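Side-chain contacts in acylphosphatase (Coxiella burnetii, PDB 3TRG), which catalyses the hydrolysis of acyl phosphates to a carboxylate and inorganic phosphate: residues V16-K21 with V25-S30; V52-C57 with M64-W69. All blocks are in the same frame, centred on the assembly; numbering follows the deposited sequence. Where two conformers were deposited one is given.

Contact 1: residues V16-K21 with V25-S30; sequences VTVSGK and VFFRES
Val-18 and Phe-27 make the buried apolar part of this contact, with Val-18 reaching out from the strand and Phe-27 from the first turn of the helix. The two side chains cross at about a right angle, and a single methyl does the touching: Val-18 CG1 lies 4.0 Å from Phe-27 CZ, approaching the far end of the ring obliquely. CG1 stands anti to the Val-18 backbone N (chi1 -179°), which carries it to the ring. A second apolar touch closes the outer side, where Lys-21 CE rests 3.9 Å from Val-25 CG1. Here the lysine works through its methylene chain, which bends at chi2 (63°) and crosses the valine obliquely, while its NZ is hydrogen-bonded to Gln-23 O in the intervening loop.

Polar bonds serve the helical segment itself. Phe-26 holds the N-cap position, and its O accepts from Ser-30 N at 3.1 Å. Ser-30 OG donates to Phe-27 O at 2.9 Å, tilted 24° from the carbonyl plane. Arg-28, a predicted active-site residue, makes a salt bridge through NH2 to Glu-29 OE2 (3.1 Å), whose hydrogen bond is weak because it is far from straight; its NH1 pairs with the C-terminal carboxylate of Arg-98.

In acylphosphatases the loop corresponding to the one between strand 11-19 and helix 27-37 is the phosphate-binding element, and this contact spans its two ends, with Gly-20 turning the corner. Strand 11-19 runs between strands 78-87 and 52-57; Val-18 also packs on Val-79 and Val-52, while Phe-27, at the start of helix 27-37, touches Val-52 and Pro-74.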
loop_
_atom_site.group_PDB
_atom_site.type_symbol
_atom_site.label_atom_id
_atom_site.label_comp_id
_atom_site.label_asym_id
_atom_site.label_seq_id
_atom_site.Cartn_x
_atom_site.Cartn_y
_atom_site.Cartn_z
ATOM N N VAL A 16 -4.377 -0.852 -4.646
ATOM C CA VAL A 16 -3.378 -0.198 -5.488
ATOM C C VAL A 16 -2.639 -1.201 -6.354
ATOM O O VAL A 16 -2.349 -2.315 -5.915
ATOM C CB VAL A 16 -2.314 0.515 -4.636
ATOM C CG1 VAL A 16 -1.508 1.503 -5.490
ATOM C CG2 VAL A 16 -2.957 1.221 -3.441
ATOM N N THR A 17 -2.341 -0.797 -7.587
ATOM C CA THR A 17 -1.323 -1.472 -8.385
ATOM C C THR A 17 -0.219 -0.481 -8.733
ATOM O O THR A 17 -0.481 0.690 -9.025
ATOM C CB THR A 17 -1.880 -2.122 -9.664
ATOM O OG1 THR A 17 -2.607 -1.150 -10.421
ATOM C CG2 THR A 17 -2.798 -3.288 -9.316
ATOM N N VAL A 18 1.020 -0.958 -8.679
ATOM C CA VAL A 18 2.187 -0.125 -8.929
ATOM C C VAL A 18 3.003 -0.771 -10.035
ATOM O O VAL A 18 3.416 -1.921 -9.919
ATOM C CB VAL A 18 3.054 0.015 -7.665
ATOM C CG1 VAL A 18 4.266 0.911 -7.942
ATOM C CG2 VAL A 18 2.226 0.580 -6.510
ATOM N N SER A 19 3.230 -0.026 -11.113
ATOM C CA SER A 19 3.957 -0.556 -12.257
ATOM C C SER A 19 5.341 0.065 -12.387
ATOM O O SER A 19 5.600 1.148 -11.861
ATOM C CB SER A 19 3.169 -0.326 -13.548
ATOM O OG SER A 19 3.084 1.057 -13.856
ATOM N N GLY A 20 6.218 -0.631 -13.103
ATOM C CA GLY A 20 7.559 -0.141 -13.365
ATOM C C GLY A 20 8.611 -1.185 -13.059
ATOM O O GLY A 20 8.354 -2.388 -13.130
ATOM N N LYS A 21 9.808 -0.716 -12.733
ATOM C CA LYS A 21 10.860 -1.579 -12.227
ATOM C C LYS A 21 10.573 -1.797 -10.749
ATOM O O LYS A 21 10.932 -0.971 -9.907
ATOM C CB LYS A 21 12.225 -0.917 -12.429
ATOM C CG LYS A 21 13.327 -1.418 -11.502
ATOM C CD LYS A 21 13.634 -2.887 -11.718
ATOM C CE LYS A 21 14.767 -3.339 -10.806
ATOM N NZ LYS A 21 15.099 -4.778 -10.998
ATOM N N VAL A 25 13.931 -5.431 -5.727
ATOM C CA VAL A 25 14.244 -4.244 -4.935
ATOM C C VAL A 25 13.513 -4.272 -3.592
ATOM O O VAL A 25 13.299 -3.237 -2.961
ATOM C CB VAL A 25 13.917 -2.932 -5.695
ATOM C CG1 VAL A 25 14.791 -2.808 -6.944
ATOM C CG2 VAL A 25 12.433 -2.862 -6.062
ATOM N N PHE A 26 13.138 -5.470 -3.156
ATOM C CA PHE A 26 12.474 -5.629 -1.870
ATOM C C PHE A 26 11.244 -4.727 -1.773
ATOM O O PHE A 26 10.978 -4.128 -0.731
ATOM C CB PHE A 26 13.448 -5.327 -0.725
ATOM C CG PHE A 26 14.611 -6.280 -0.646
ATOM C CD1 PHE A 26 14.415 -7.605 -0.301
ATOM C CD2 PHE A 26 15.903 -5.845 -0.901
ATOM C CE1 PHE A 26 15.489 -8.486 -0.219
ATOM C CE2 PHE A 26 16.975 -6.717 -0.821
ATOM C CZ PHE A 26 16.770 -8.036 -0.480
ATOM N N PHE A 27 10.484 -4.636 -2.859
ATOM C CA PHE A 27 9.327 -3.742 -2.869
ATOM C C PHE A 27 8.256 -4.124 -1.837
ATOM O O PHE A 27 7.754 -3.254 -1.116
ATOM C CB PHE A 27 8.723 -3.623 -4.272
ATOM C CG PHE A 27 8.094 -2.285 -4.536
ATOM C CD1 PHE A 27 6.928 -1.922 -3.888
ATOM C CD2 PHE A 27 8.680 -1.385 -5.415
ATOM C CE1 PHE A 27 6.347 -0.682 -4.111
ATOM C CE2 PHE A 27 8.106 -0.144 -5.643
ATOM C CZ PHE A 27 6.940 0.207 -4.993
ATOM N N ARG A 28 7.929 -5.414 -1.747
ATOM C CA ARG A 28 6.951 -5.899 -0.770
ATOM C C ARG A 28 7.318 -5.476 0.643
ATOM O O ARG A 28 6.506 -4.901 1.364
ATOM C CB ARG A 28 6.856 -7.429 -0.805
ATOM C CG ARG A 28 6.108 -8.018 -1.982
ATOM C CD ARG A 28 6.056 -9.537 -1.854
ATOM N NE ARG A 28 7.284 -10.015 -1.236
ATOM C CZ ARG A 28 7.347 -10.968 -0.314
ATOM N NH1 ARG A 28 6.248 -11.589 0.092
ATOM N NH2 ARG A 28 8.521 -11.304 0.198
ATOM N N GLU A 29 8.544 -5.785 1.047
ATOM C CA GLU A 29 8.985 -5.471 2.398
ATOM C C GLU A 29 8.949 -3.969 2.672
ATOM O O GLU A 29 8.590 -3.545 3.768
ATOM C CB GLU A 29 10.377 -6.046 2.672
ATOM C CG GLU A 29 10.421 -7.576 2.657
ATOM C CD GLU A 29 10.622 -8.155 1.269
ATOM O OE1 GLU A 29 10.641 -7.393 0.280
ATOM O OE2 GLU A 29 10.776 -9.391 1.165
ATOM N N SER A 30 9.297 -3.168 1.669
ATOM C CA SER A 30 9.357 -1.716 1.846
ATOM C C SER A 30 7.964 -1.121 2.035
ATOM O O SER A 30 7.781 -0.170 2.798
ATOM C CB SER A 30 10.085 -1.041 0.673
ATOM O OG SER A 30 9.255 -0.898 -0.467
#

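Contact 2: residues V52-C57 with M64-W69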
loop_
_atom_site.group_PDB
_atom_site.type_symbol
_atom_site.label_atom_id
_atom_site.label_comp_id
_atom_site.label_asym_id
_atom_site.label_seq_id
_atom_site.Cartn_x
_atom_site.Cartn_y
_atom_site.Cartn_z
ATOM N N VAL A 52 3.215 -4.484 -8.620
ATOM C CA VAL A 52 3.027 -4.672 -7.189
ATOM C C VAL A 52 1.556 -4.404 -6.891
ATOM O O VAL A 52 0.958 -3.498 -7.472
ATOM C CB VAL A 52 3.940 -3.735 -6.372
ATOM C CG1 VAL A 52 3.479 -3.638 -4.925
ATOM C CG2 VAL A 52 5.381 -4.217 -6.445
ATOM N N GLU A 53 0.956 -5.216 -6.026
ATOM C CA GLU A 53 -0.445 -5.034 -5.673
ATOM C C GLU A 53 -0.576 -4.945 -4.161
ATOM O O GLU A 53 0.063 -5.700 -3.434
ATOM C CB GLU A 53 -1.306 -6.184 -6.205
ATOM C CG GLU A 53 -2.788 -6.013 -5.895
ATOM C CD GLU A 53 -3.608 -7.259 -6.175
ATOM O OE1 GLU A 53 -3.012 -8.327 -6.430
ATOM O OE2 GLU A 53 -4.854 -7.161 -6.130
ATOM N N LEU A 54 -1.396 -4.019 -3.676
ATOM C CA LEU A 54 -1.596 -3.912 -2.234
ATOM C C LEU A 54 -2.991 -3.433 -1.867
ATOM O O LEU A 54 -3.685 -2.815 -2.674
ATOM C CB LEU A 54 -0.553 -2.979 -1.593
ATOM C CG LEU A 54 -0.585 -1.524 -2.070
ATOM C CD1 LEU A 54 -0.541 -0.588 -0.875
ATOM C CD2 LEU A 54 0.579 -1.251 -3.005
ATOM N N VAL A 55 -3.396 -3.760 -0.645
ATOM C CA VAL A 55 -4.541 -3.141 -0.000
ATOM C C VAL A 55 -4.027 -2.474 1.270
ATOM O O VAL A 55 -3.241 -3.062 2.022
ATOM C CB VAL A 55 -5.618 -4.180 0.359
ATOM C CG1 VAL A 55 -6.638 -3.586 1.330
ATOM C CG2 VAL A 55 -6.311 -4.688 -0.911
ATOM N N ALA A 56 -4.441 -1.232 1.494
ATOM C CA ALA A 56 -4.024 -0.498 2.681
ATOM C C ALA A 56 -5.246 0.114 3.345
ATOM O O ALA A 56 -6.074 0.733 2.674
ATOM C CB ALA A 56 -3.019 0.576 2.317
ATOM N N CYS A 57 -5.354 -0.069 4.660
ATOM C CA CYS A 57 -6.486 0.426 5.431
ATOM C C CYS A 57 -5.985 1.223 6.623
ATOM O O CYS A 57 -5.001 0.845 7.267
ATOM C CB CYS A 57 -7.332 -0.736 5.958
ATOM S SG CYS A 57 -8.027 -1.825 4.701
HETATM N N MSE A 64 -2.999 8.638 2.120
HETATM C CA MSE A 64 -2.557 9.561 1.079
HETATM C C MSE A 64 -1.057 9.837 1.089
HETATM O O MSE A 64 -0.470 10.124 0.052
HETATM C CB MSE A 64 -3.372 10.857 1.120
HETATM C CG MSE A 64 -4.841 10.631 0.800
HETATM SE SE MSE A 64 -5.082 9.865 -0.995
HETATM C CE MSE A 64 -4.510 11.417 -2.016
ATOM N N ILE A 65 -0.438 9.739 2.258
ATOM C CA ILE A 65 1.011 9.792 2.330
ATOM C C ILE A 65 1.598 8.551 1.650
ATOM O O ILE A 65 2.560 8.648 0.886
ATOM C CB ILE A 65 1.487 9.895 3.780
ATOM C CG1 ILE A 65 1.088 11.256 4.358
ATOM C CG2 ILE A 65 3.000 9.695 3.869
ATOM C CD1 ILE A 65 1.343 11.375 5.833
ATOM N N LEU A 66 1.001 7.390 1.905
ATOM C CA LEU A 66 1.450 6.159 1.256
ATOM C C LEU A 66 1.360 6.229 -0.266
ATOM O O LEU A 66 2.319 5.883 -0.960
ATOM C CB LEU A 66 0.648 4.955 1.753
ATOM C CG LEU A 66 1.054 3.615 1.135
ATOM C CD1 LEU A 66 2.440 3.217 1.613
ATOM C CD2 LEU A 66 0.032 2.551 1.503
ATOM N N THR A 67 0.213 6.666 -0.786
ATOM C CA THR A 67 0.028 6.720 -2.236
ATOM C C THR A 67 1.033 7.655 -2.909
ATOM O O THR A 67 1.434 7.414 -4.044
ATOM C CB THR A 67 -1.415 7.100 -2.663
ATOM O OG1 THR A 67 -1.756 8.399 -2.163
ATOM C CG2 THR A 67 -2.423 6.076 -2.161
ATOM N N GLU A 68 1.441 8.717 -2.220
ATOM C CA GLU A 68 2.440 9.611 -2.794
ATOM C C GLU A 68 3.811 8.946 -2.766
ATOM O O GLU A 68 4.577 9.035 -3.727
ATOM C CB GLU A 68 2.483 10.961 -2.076
ATOM C CG GLU A 68 3.576 11.872 -2.625
ATOM C CD GLU A 68 3.448 13.312 -2.171
ATOM O OE1 GLU A 68 2.359 13.703 -1.698
ATOM O OE2 GLU A 68 4.442 14.060 -2.299
ATOM N N TRP A 69 4.105 8.262 -1.664
ATOM C CA TRP A 69 5.381 7.584 -1.507
ATOM C C TRP A 69 5.568 6.452 -2.523
ATOM O O TRP A 69 6.693 6.143 -2.923
ATOM C CB TRP A 69 5.528 7.042 -0.081
ATOM C CG TRP A 69 6.768 6.226 0.089
ATOM C CD1 TRP A 69 8.026 6.691 0.347
ATOM C CD2 TRP A 69 6.878 4.802 -0.017
ATOM N NE1 TRP A 69 8.912 5.640 0.416
ATOM C CE2 TRP A 69 8.229 4.471 0.198
ATOM C CE3 TRP A 69 5.962 3.773 -0.266
ATOM C CZ2 TRP A 69 8.689 3.156 0.169
ATOM C CZ3 TRP A 69 6.421 2.466 -0.296
ATOM C CH2 TRP A 69 7.772 2.171 -0.081
#
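Leu-66 meets Leu-54 and Ala-56 where helix 60-69 lies against strand 52-57, a helix-on-sheet layer of the ferredoxin-like alpha/beta sandwich to which acylphosphatases belong. The strand is a central one, bonded through its backbone to strand 11-19 along one edge and to strand 41-46 along the other, and the contact is a small buried patch to which the helix contributes one leucine.

From the helix, the CB of Leu-66 sets out toward the strand, and CG continues anti to the backbone N (chi1 -180°). There the chain forks. CD1 turns along its own helix and comes within 4.0 Å of Trp-69 CE3, one turn on. CD2 takes the other course, down onto the sheet, and makes both contacts with the strand: it is 3.7 Å from Ala-56 CB and 4.0 Å from Leu-54 CD1. The two leucines reach toward each other tip to tip, whereas the small alanine offers its CB directly. Leu-40 and Lys-34 also pack on Leu-66, and at the end of the strand Cys-57 is tied to Cys-13 by a disulfide.

On the helix, selenomethionine Met-64 presents an O that accepts two donors from the same face of its plane. Glu-68 N supplies the helical bond at 3.3 Å, and Thr-67 OG1 adds a second at 3.1 Å, standing 36° out of the carbonyl plane.

Contacts 1 and 2 lie side by side on one sheet, their centres about 10 Å apart, and the seam between them is backbone pairing of neighbouring antiparallel strands: Val-18 N is 2.8 Å from Val-52 O and Val-16 N is 2.9 Å from Leu-54 O, both probable hydrogen bonds. The helices also meet, with Ser-30 OG 3.4 Å from Trp-69 CH2. Contact 1 lies nearer the predicted catalytic residues: it includes Arg-28, and the side chain of Phe-27 comes about 4 Å from that of Asn-46. Contact 2 is set deeper, near the centre of the chain, with the Leu-54 side chain about 8 Å from that of Arg-28.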